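Local atomic coordinates of SusD-like carbohydrate binding protein BF1063 (Bacteroides fragilis NCTC 9343, PDB entry 3I4G), a protein that probably binds carbohydrate at the outer membrane, like other SusD-type glycan-binding proteins. Residues 197-209 with 219-231. Numbering follows the deposited sequence.
Sequences KQAALAFLGRTCM and KAFHDIMELGDNA
Leu201 enters the antiparallel partner helix as a knob into a hole, seated among Ala220, Asp223, Ile224 and Leu227, and illustrates how consecutive helices of a hairpin interlock. Its CB lies 3.7 Å from Ile224 CG1, the two side chains alongside and pointing opposite ways, while its CD1 branch reaches Leu227 CD1. Ile224 has CG1 beside its own backbone N (chi1 -63°), which carries CD1 onto the opposing main chain, 3.5 Å from Gln198 O and near Ala202 CB. One turn on, small residues permit close approach: the CA atoms of Gly205 and Ala220 are 5.1 Å apart, and the segment axes cross at -156°. The Phe221 ring lies against Gly205, which has no CB to keep it away and whose CA makes a CH-pi contact over one face; in one of its two conformers, the selenium of selenomethionine Met209 makes a Met-aromatic contact at the ring edge. Polarity appears where the second helix ends at Leu227 and Gly228, with positive phi, turns the chain out. Gln198, bent at chi2 (91°), passes beside Leu227 and donates from NE2 to Asp229 OD2 (2.9 Å), near its own amide plane but from above the carboxylate plane. A water accepts from Gln198 NE2 and Asp229 N within hydrogen-bonding reach of Ile224 O and Asn230 OD1; Asn230 ND2 bonds to Lys249 O. Gln198 OE1 accepts from Phe184 N, Asp229 OD2 also from Ser185 N, and Arg183 forms a salt bridge with Asp229 OD1. Helix 163-180 packs against Ala200, strand 380-386 against Ala202, and helix 387-400 against Met209, consistent with the TPR-like helical body of SusD proteins.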
ATOM      1  N   LYS A 197       1.008  18.716   7.600  1.00  8.31           N
ATOM      2  CA  LYS A 197       1.960  18.467   8.654  1.00  8.05           C
ATOM      3  C   LYS A 197       1.940  17.000   9.064  1.00  8.63           C
ATOM      4  O   LYS A 197       2.964  16.335   9.170  1.00  7.96           O
ATOM      5  CB  LYS A 197       1.603  19.375   9.851  1.00  8.30           C
ATOM      6  CG  LYS A 197       2.511  19.257  11.037  1.00  9.01           C
ATOM      7  CD  LYS A 197       2.126  20.217  12.179  1.00 11.10           C
ATOM      8  CE  LYS A 197       2.028  21.686  11.788  1.00 12.20           C
ATOM      9  NZ  LYS A 197       3.379  22.208  11.416  1.00 14.93           N
ATOM     10  N   GLN A 198       0.742  16.489   9.314  1.00  9.17           N
ATOM     11  CA  GLN A 198       0.572  15.094   9.732  1.00  8.35           C
ATOM     12  C   GLN A 198       1.028  14.085   8.689  1.00  8.39           C
ATOM     13  O   GLN A 198       1.442  12.978   9.069  1.00  8.70           O
ATOM     14  CB  GLN A 198      -0.889  14.843  10.125  1.00  8.79           C
ATOM     15  CG  GLN A 198      -1.318  15.536  11.418  1.00  8.49           C
ATOM     16  CD  GLN A 198      -1.904  16.926  11.227  1.00  7.93           C
ATOM     17  OE1 GLN A 198      -1.613  17.648  10.225  1.00  8.52           O
ATOM     18  NE2 GLN A 198      -2.777  17.316  12.176  1.00  9.02           N
ATOM     19  N   ALA A 199       0.939  14.402   7.398  1.00  8.58           N
ATOM     20  CA  ALA A 199       1.476  13.500   6.359  1.00  8.03           C
ATOM     21  C   ALA A 199       2.987  13.376   6.509  1.00  8.28           C
ATOM     22  O   ALA A 199       3.547  12.261   6.469  1.00  8.51           O
ATOM     23  CB  ALA A 199       1.088  13.986   4.947  1.00  9.71           C
ATOM     24  N   ALA A 200       3.661  14.509   6.688  1.00  9.00           N
ATOM     25  CA  ALA A 200       5.102  14.464   6.898  1.00  8.00           C
ATOM     26  C   ALA A 200       5.471  13.737   8.198  1.00  8.55           C
ATOM     27  O   ALA A 200       6.438  12.980   8.233  1.00  9.52           O
ATOM     28  CB  ALA A 200       5.701  15.905   6.838  1.00  8.57           C
ATOM     29  N   LEU A 201       4.713  13.966   9.280  1.00  7.65           N
ATOM     30  CA  LEU A 201       4.976  13.257  10.522  1.00  7.47           C
ATOM     31  C   LEU A 201       4.745  11.739  10.388  1.00  8.21           C
ATOM     32  O   LEU A 201       5.437  10.954  11.057  1.00  8.74           O
ATOM     33  CB  LEU A 201       4.124  13.808  11.696  1.00  8.12           C
ATOM     34  CG  LEU A 201       4.406  15.219  12.142  1.00  8.77           C
ATOM     35  CD1 LEU A 201       3.309  15.737  13.080  1.00  9.94           C
ATOM     36  CD2 LEU A 201       5.763  15.236  12.812  1.00 10.87           C
ATOM     37  N   ALA A 202       3.783  11.306   9.571  1.00  8.93           N
ATOM     38  CA  ALA A 202       3.529   9.886   9.407  1.00  9.79           C
ATOM     39  C   ALA A 202       4.681   9.239   8.665  1.00  8.26           C
ATOM     40  O   ALA A 202       5.115   8.147   9.022  1.00  8.71           O
ATOM     41  CB  ALA A 202       2.218   9.663   8.674  1.00 10.20           C
ATOM     42  N   PHE A 203       5.198   9.909   7.627  1.00  8.43           N
ATOM     43  CA  PHE A 203       6.382   9.388   6.963  1.00  8.41           C
ATOM     44  C   PHE A 203       7.621   9.440   7.852  1.00  8.09           C
ATOM     45  O   PHE A 203       8.459   8.545   7.780  1.00  8.66           O
ATOM     46  CB  PHE A 203       6.631  10.083   5.623  1.00  8.21           C
ATOM     47  CG  PHE A 203       5.835   9.483   4.515  1.00  8.87           C
ATOM     48  CD1 PHE A 203       6.361   8.425   3.795  1.00  8.25           C
ATOM     49  CD2 PHE A 203       4.561   9.923   4.193  1.00  8.90           C
ATOM     50  CE1 PHE A 203       5.647   7.815   2.775  1.00  8.99           C
ATOM     51  CE2 PHE A 203       3.849   9.320   3.145  1.00  9.28           C
ATOM     52  CZ  PHE A 203       4.386   8.241   2.476  1.00  8.60           C
ATOM     53  N   LEU A 204       7.715  10.447   8.696  1.00  8.50           N
ATOM     54  CA  LEU A 204       8.770  10.466   9.715  1.00  7.77           C
ATOM     55  C   LEU A 204       8.670   9.229  10.586  1.00  8.67           C
ATOM     56  O   LEU A 204       9.676   8.561  10.852  1.00  8.53           O
ATOM     57  CB  LEU A 204       8.654  11.720  10.593  1.00  9.02           C
ATOM     58  CG  LEU A 204       9.592  11.850  11.767  1.00  9.39           C
ATOM     59  CD1 LEU A 204      11.057  11.816  11.287  1.00 10.97           C
ATOM     60  CD2 LEU A 204       9.309  13.139  12.522  1.00 11.08           C
ATOM     61  N   GLY A 205       7.483   8.934  11.097  1.00  8.89           N
ATOM     62  CA  GLY A 205       7.292   7.736  11.891  1.00  7.59           C
ATOM     63  C   GLY A 205       7.654   6.469  11.165  1.00  8.78           C
ATOM     64  O   GLY A 205       8.319   5.597  11.745  1.00 10.01           O
ATOM     65  N   ARG A 206       7.245   6.319   9.904  1.00  8.20           N
ATOM     66  CA  ARG A 206       7.623   5.131   9.162  1.00  7.92           C
ATOM     67  C   ARG A 206       9.148   5.059   8.976  1.00  8.55           C
ATOM     68  O   ARG A 206       9.738   3.965   9.037  1.00  9.50           O
ATOM     69  CB  ARG A 206       6.966   5.088   7.767  1.00  8.48           C
ATOM     70  CG  ARG A 206       5.477   4.810   7.702  1.00  9.86           C
ATOM     71  CD  ARG A 206       5.084   4.673   6.250  1.00 10.31           C
ATOM     72  NE  ARG A 206       3.715   4.224   6.044  1.00 10.06           N
ATOM     73  CZ  ARG A 206       3.253   3.960   4.847  1.00  9.55           C
ATOM     74  NH1 ARG A 206       4.020   4.171   3.776  1.00 11.47           N
ATOM     75  NH2 ARG A 206       2.029   3.517   4.705  1.00 10.60           N
ATOM     76  N   THR A 207       9.779   6.195   8.745  1.00  9.04           N
ATOM     77  CA  THR A 207      11.253   6.234   8.603  1.00  8.45           C
ATOM     78  C   THR A 207      11.892   5.735   9.885  1.00  8.65           C
ATOM     79  O   THR A 207      12.809   4.907   9.862  1.00  8.78           O
ATOM     80  CB  THR A 207      11.714   7.649   8.281  1.00  9.13           C
ATOM     81  OG1 THR A 207      11.166   8.043   7.024  1.00  9.65           O
ATOM     82  CG2 THR A 207      13.257   7.749   8.208  1.00  8.39           C
ATOM     83  N   CYS A 208      11.417   6.203  11.025  1.00  8.87           N
ATOM     84  CA  CYS A 208      11.984   5.767  12.287  1.00  8.53           C
ATOM     85  C   CYS A 208      11.787   4.263  12.521  1.00  9.21           C
ATOM     86  O   CYS A 208      12.650   3.600  13.091  1.00  9.53           O
ATOM     87  CB  CYS A 208      11.385   6.547  13.454  1.00  9.12           C
ATOM     88  SG  CYS A 208      11.762   8.304  13.547  1.00 11.32           S
HETATM   89  N   MSE A 209      10.655   3.704  12.114  0.50  8.91           N
HETATM   90  CA  MSE A 209      10.468   2.264  12.284  0.50  9.71           C
HETATM   91  C   MSE A 209      11.477   1.498  11.403  0.50 10.27           C
HETATM   92  O   MSE A 209      11.953   0.442  11.786  0.50  9.56           O
HETATM   93  CB  MSE A 209       9.016   1.834  12.010  0.50 11.37           C
HETATM   94  CG  MSE A 209       7.982   2.419  13.000  0.50  9.91           C
HETATM   95 SE   MSE A 209       6.276   1.465  12.955  0.38 10.21          SE
HETATM   96  CE  MSE A 209       6.018   1.427  11.069  0.50 13.61           C
ATOM     97  N   LYS A 219       7.086   8.857  19.085  1.00 10.02           N
ATOM     98  CA  LYS A 219       6.882  10.290  19.222  1.00 10.27           C
ATOM     99  C   LYS A 219       6.266  10.909  17.962  1.00 10.71           C
ATOM    100  O   LYS A 219       5.389  11.743  18.083  1.00 10.86           O
ATOM    101  CB  LYS A 219       8.183  11.033  19.661  1.00 11.80           C
ATOM    102  CG  LYS A 219       7.933  12.560  19.754  1.00 16.97           C
ATOM    103  CD  LYS A 219       9.052  13.381  20.334  1.00 22.74           C
ATOM    104  CE  LYS A 219       8.552  14.823  20.637  1.00 27.22           C
ATOM    105  NZ  LYS A 219       7.923  15.533  19.488  1.00 26.53           N
ATOM    106  N   ALA A 220       6.733  10.537  16.772  1.00  9.99           N
ATOM    107  CA  ALA A 220       6.176  11.072  15.539  1.00 10.05           C
ATOM    108  C   ALA A 220       4.693  10.746  15.413  1.00  8.27           C
ATOM    109  O   ALA A 220       3.873  11.616  15.140  1.00  9.52           O
ATOM    110  CB  ALA A 220       6.962  10.543  14.319  1.00 10.43           C
ATOM    111  N   PHE A 221       4.332   9.487  15.632  1.00  8.63           N
ATOM    112  CA  PHE A 221       2.918   9.112  15.532  1.00  9.47           C
ATOM    113  C   PHE A 221       2.105   9.769  16.660  1.00  9.48           C
ATOM    114  O   PHE A 221       0.984  10.219  16.420  1.00  9.12           O
ATOM    115  CB  PHE A 221       2.751   7.603  15.539  1.00  8.29           C
ATOM    116  CG  PHE A 221       3.340   6.896  14.323  1.00  7.55           C
ATOM    117  CD1 PHE A 221       2.991   7.255  13.048  1.00 10.88           C
ATOM    118  CD2 PHE A 221       4.229   5.852  14.478  1.00  9.76           C
ATOM    119  CE1 PHE A 221       3.515   6.578  11.951  1.00 10.30           C
ATOM    120  CE2 PHE A 221       4.753   5.174  13.388  1.00  9.79           C
ATOM    121  CZ  PHE A 221       4.403   5.534  12.126  1.00  9.32           C
ATOM    122  N   HIS A 222       2.662   9.832  17.864  0.50  9.17           N
ATOM    123  CA  HIS A 222       1.962  10.452  18.993  0.50  8.82           C
ATOM    124  C   HIS A 222       1.764  11.957  18.771  0.50  9.70           C
ATOM    125  O   HIS A 222       0.789  12.523  19.263  0.50 10.29           O
ATOM    126  CB  HIS A 222       2.722  10.149  20.271  0.50  9.14           C
ATOM    127  CG  HIS A 222       1.942  10.383  21.521  0.50  9.83           C
ATOM    128  ND1 HIS A 222       0.599  10.075  21.651  0.50  7.16           N
ATOM    129  CD2 HIS A 222       2.359  10.780  22.745  0.50  8.07           C
ATOM    130  CE1 HIS A 222       0.211  10.364  22.882  0.50  9.26           C
ATOM    131  NE2 HIS A 222       1.262  10.774  23.570  0.50 16.85           N
ATOM    132  N   ASP A 223       2.666  12.605  18.030  1.00  8.90           N
ATOM    133  CA  ASP A 223       2.504  14.022  17.680  1.00  8.82           C
ATOM    134  C   ASP A 223       1.284  14.222  16.801  1.00  9.98           C
ATOM    135  O   ASP A 223       0.568  15.197  16.951  1.00 10.86           O
ATOM    136  CB  ASP A 223       3.737  14.583  16.953  1.00 10.83           C
ATOM    137  CG  ASP A 223       4.946  14.806  17.853  1.00 13.90           C
ATOM    138  OD1 ASP A 223       4.797  14.806  19.083  1.00 13.24           O
ATOM    139  OD2 ASP A 223       6.063  15.030  17.285  1.00 18.39           O
ATOM    140  N   ILE A 224       1.017  13.277  15.894  1.00  9.04           N
ATOM    141  CA  ILE A 224      -0.188  13.339  15.074  1.00  9.31           C
ATOM    142  C   ILE A 224      -1.426  13.230  15.968  1.00  9.89           C
ATOM    143  O   ILE A 224      -2.420  13.959  15.846  1.00  9.82           O
ATOM    144  CB  ILE A 224      -0.177  12.235  14.009  1.00  8.31           C
ATOM    145  CG1 ILE A 224       1.003  12.428  13.051  1.00  9.05           C
ATOM    146  CG2 ILE A 224      -1.515  12.192  13.252  1.00 10.20           C
ATOM    147  CD1 ILE A 224       1.225  11.244  12.143  1.00  9.27           C
HETATM  148  N   MSE A 225      -1.412  12.240  16.842  1.00  9.41           N
HETATM  149  CA  MSE A 225      -2.531  12.059  17.778  1.00 10.15           C
HETATM  150  C   MSE A 225      -2.776  13.306  18.637  1.00  8.89           C
HETATM  151  O   MSE A 225      -3.915  13.754  18.770  1.00 10.63           O
HETATM  152  CB  MSE A 225      -2.261  10.831  18.643  1.00 10.10           C
HETATM  153  CG  MSE A 225      -2.115   9.518  17.880  1.00  9.01           C
HETATM  154 SE   MSE A 225      -1.317   8.101  18.864  0.75  8.82          SE
HETATM  155  CE  MSE A 225      -2.756   7.832  20.263  1.00 10.25           C
ATOM    156  N   GLU A 226      -1.722  13.906  19.164  0.50  8.80           N
ATOM    157  CA  GLU A 226      -1.872  15.049  20.066  0.50 10.70           C
ATOM    158  C   GLU A 226      -2.272  16.351  19.359  0.50  9.04           C
ATOM    159  O   GLU A 226      -2.831  17.250  19.990  0.50 10.66           O
ATOM    160  CB  GLU A 226      -0.590  15.209  20.880  0.50  9.12           C
ATOM    161  CG  GLU A 226      -0.430  14.104  21.908  0.50 14.86           C
ATOM    162  CD  GLU A 226       0.828  14.230  22.724  0.50 15.44           C
ATOM    163  OE1 GLU A 226       1.870  14.680  22.173  0.50 23.52           O
ATOM    164  OE2 GLU A 226       0.771  13.859  23.914  0.50 20.58           O
ATOM    165  N   LEU A 227      -2.017  16.456  18.059  1.00  8.87           N
ATOM    166  CA  LEU A 227      -2.516  17.593  17.297  1.00  8.62           C
ATOM    167  C   LEU A 227      -4.045  17.579  17.299  1.00  9.02           C
ATOM    168  O   LEU A 227      -4.709  18.627  17.321  1.00  9.83           O
ATOM    169  CB  LEU A 227      -1.970  17.608  15.866  1.00  9.04           C
ATOM    170  CG  LEU A 227      -0.553  18.161  15.706  1.00  8.71           C
ATOM    171  CD1 LEU A 227       0.100  17.671  14.434  1.00 11.02           C
ATOM    172  CD2 LEU A 227      -0.593  19.693  15.782  1.00 14.50           C
ATOM    173  N   GLY A 228      -4.626  16.392  17.277  1.00  7.85           N
ATOM    174  CA  GLY A 228      -6.069  16.286  17.480  1.00  9.08           C
ATOM    175  C   GLY A 228      -6.959  16.567  16.301  1.00  9.22           C
ATOM    176  O   GLY A 228      -8.159  16.741  16.449  1.00 10.85           O
ATOM    177  N   ASP A 229      -6.389  16.614  15.104  1.00  8.64           N
ATOM    178  CA  ASP A 229      -7.155  16.903  13.884  1.00  9.22           C
ATOM    179  C   ASP A 229      -7.752  15.668  13.260  1.00  9.39           C
ATOM    180  O   ASP A 229      -8.619  15.796  12.380  1.00  8.98           O
ATOM    181  CB  ASP A 229      -6.289  17.566  12.798  1.00  9.13           C
ATOM    182  CG  ASP A 229      -5.702  18.896  13.201  1.00 10.91           C
ATOM    183  OD1 ASP A 229      -6.108  19.448  14.218  1.00 11.50           O
ATOM    184  OD2 ASP A 229      -4.842  19.398  12.428  1.00  9.97           O
ATOM    185  N   ASN A 230      -7.281  14.478  13.661  1.00  8.52           N
ATOM    186  CA  ASN A 230      -7.676  13.249  13.013  1.00  8.78           C
ATOM    187  C   ASN A 230      -8.434  12.309  13.939  1.00  9.21           C
ATOM    188  O   ASN A 230      -8.327  12.357  15.156  1.00 10.72           O
ATOM    189  CB  ASN A 230      -6.418  12.601  12.461  1.00  9.52           C
ATOM    190  CG  ASN A 230      -5.737  13.476  11.431  1.00  8.77           C
ATOM    191  OD1 ASN A 230      -4.678  14.071  11.692  1.00 10.38           O
ATOM    192  ND2 ASN A 230      -6.357  13.606  10.275  1.00  8.92           N
ATOM    193  N   ALA A 231      -9.211  11.440  13.304  1.00  8.95           N
ATOM    194  CA  ALA A 231     -10.069  10.515  14.034  1.00  8.32           C
ATOM    195  C   ALA A 231     -10.435   9.371  13.145  1.00 10.55           C
ATOM    196  O   ALA A 231     -10.442   9.495  11.942  1.00 12.40           O
ATOM    197  CB  ALA A 231     -11.346  11.223  14.483  1.00 11.77           C
TER
HETATM  198  O   HOH W   1      -3.856  15.347  13.931  1.00 10.13           O